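Local coordinates for ribosomal protein S2-related protein (Deinococcus radiodurans, PDB 2JH3) that binds a 4Fe-4S iron-sulfur cluster in a multi-domain chain resembling chelatases and may act as a sirohydrochlorin ferrochelatase, at residues A[59-64]-A[372-377]. Numbering follows the deposited sequence.
Sequences LRTVAY and YPAVIE
The CA atoms of Thr61 and Ala374 are the nearest pair of CA atoms, 6.2 Å apart, where the loop ahead of strand 66-71 meets the N-cap of helix 375-383. Arg60 lies across the start of that helix: its NE passes 3.5 Å from Ala374 CB, with the methyl at the guanidinium edge, near its plane, while Arg60 CD rests 4.0 Å from Glu377 CB. A bend at chi3 (92°) turns the guanidinium off the line of the methylenes, and NH2 finds its salt bridge with Glu378, the next residue along the helix. Glu377 is not the ionic partner, since Arg60 NE and Glu377 OE1 stand 6.1 Å apart. The Glu377 chain, bent at chi2 (97°), instead lays Glu377 CG 3.6 Å from Arg60 O and Glu377 OE2 3.6 Å from Thr61 CA. The Thr61 hydroxyl bonds to Val58 O within its own loop, leaving CB and the CG2 methyl to face Glu377 OE2. That buried oxygen accepts a hydrogen bond from Trp281 NE1 and also lies close to Glu369 OE1, a proximity that would probably raise the pKa of one of the two carboxylates. Van der Waals contact thus joins the CbiX-family loop to the DR2241 stabilising region, about 10 Å from the iron-sulfur cluster at the Ala374 side chain, with the polar ends secured by residues beyond the two segments.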
# COMPACT_ATOMS: atom_id res chain seq x y z
N LEU A 59 22.28 15.79 6.99
CA LEU A 59 23.68 16.22 6.94
C LEU A 59 24.52 15.44 5.91
O LEU A 59 25.49 15.96 5.35
CB LEU A 59 24.33 16.14 8.32
CG LEU A 59 23.91 17.29 9.27
CD1 LEU A 59 24.66 17.20 10.60
CD2 LEU A 59 24.15 18.63 8.60
N ARG A 60 24.08 14.23 5.60
CA ARG A 60 24.71 13.39 4.56
C ARG A 60 24.35 13.91 3.16
O ARG A 60 24.99 13.59 2.18
CB ARG A 60 24.24 11.93 4.76
CG ARG A 60 23.13 11.56 3.83
CD ARG A 60 22.83 10.06 3.81
NE ARG A 60 21.80 9.68 4.77
CZ ARG A 60 22.01 8.99 5.89
NH1 ARG A 60 23.23 8.57 6.21
NH2 ARG A 60 20.97 8.69 6.69
N THR A 61 23.32 14.75 3.05
CA THR A 61 22.97 15.32 1.80
C THR A 61 23.69 16.63 1.48
O THR A 61 23.50 17.15 0.40
CB THR A 61 21.46 15.52 1.65
OG1 THR A 61 21.03 16.67 2.35
CG2 THR A 61 20.69 14.29 2.12
N VAL A 62 24.45 17.20 2.42
CA VAL A 62 24.99 18.55 2.22
C VAL A 62 26.29 18.45 1.44
O VAL A 62 27.10 17.55 1.65
CB VAL A 62 25.11 19.41 3.54
CG1 VAL A 62 23.93 19.19 4.48
CG2 VAL A 62 26.29 19.17 4.19
N ALA A 63 26.42 19.35 0.49
CA ALA A 63 27.42 19.31 -0.49
C ALA A 63 28.76 19.84 -0.02
O ALA A 63 29.79 19.40 -0.54
CB ALA A 63 26.95 20.07 -1.74
N TYR A 64 28.73 20.72 1.00
CA TYR A 64 29.90 21.49 1.50
C TYR A 64 30.23 21.19 2.94
O TYR A 64 29.49 20.49 3.63
CB TYR A 64 29.67 22.98 1.30
CG TYR A 64 29.23 23.24 -0.12
CD1 TYR A 64 30.04 22.85 -1.17
CD2 TYR A 64 28.00 23.82 -0.42
CE1 TYR A 64 29.64 23.04 -2.47
CE2 TYR A 64 27.58 24.00 -1.72
CZ TYR A 64 28.43 23.61 -2.73
OH TYR A 64 28.08 23.79 -4.05
N TYR A 372 13.78 11.74 -3.86
CA TYR A 372 14.17 10.58 -3.08
C TYR A 372 15.34 10.93 -2.12
O TYR A 372 16.47 10.53 -2.33
CB TYR A 372 14.62 9.41 -4.00
CG TYR A 372 13.57 8.53 -4.70
CD1 TYR A 372 12.59 7.86 -3.96
CD2 TYR A 372 13.62 8.31 -6.06
CE1 TYR A 372 11.70 7.03 -4.56
CE2 TYR A 372 12.70 7.47 -6.70
CZ TYR A 372 11.77 6.77 -5.92
OH TYR A 372 10.79 5.92 -6.45
N PRO A 373 15.05 11.63 -1.03
CA PRO A 373 16.08 12.06 -0.06
C PRO A 373 16.97 10.96 0.45
O PRO A 373 16.48 9.93 0.85
CB PRO A 373 15.25 12.59 1.09
CG PRO A 373 14.04 12.95 0.51
CD PRO A 373 13.73 12.09 -0.61
N ALA A 374 18.29 11.21 0.34
CA ALA A 374 19.35 10.38 0.88
C ALA A 374 19.61 9.09 0.16
O ALA A 374 20.56 8.44 0.47
CB ALA A 374 19.18 10.12 2.42
N VAL A 375 18.79 8.76 -0.84
CA VAL A 375 18.91 7.52 -1.53
C VAL A 375 20.23 7.45 -2.32
O VAL A 375 20.87 6.43 -2.36
CB VAL A 375 17.64 7.27 -2.41
CG1 VAL A 375 17.83 6.16 -3.35
CG2 VAL A 375 16.42 6.99 -1.53
N ILE A 376 20.60 8.50 -3.03
CA ILE A 376 21.83 8.46 -3.83
C ILE A 376 23.12 8.23 -2.98
O ILE A 376 23.90 7.33 -3.25
CB ILE A 376 21.97 9.78 -4.71
CG1 ILE A 376 20.97 9.80 -5.89
CG2 ILE A 376 23.41 9.97 -5.14
CD1 ILE A 376 20.71 8.65 -6.52
N GLU A 377 23.22 8.99 -1.91
CA GLU A 377 24.34 8.99 -1.00
C GLU A 377 24.45 7.66 -0.23
O GLU A 377 25.53 7.12 -0.01
CB GLU A 377 24.11 10.14 -0.01
CG GLU A 377 24.16 11.58 -0.63
CD GLU A 377 22.82 12.19 -0.98
OE1 GLU A 377 21.85 11.45 -1.07
OE2 GLU A 377 22.75 13.40 -1.25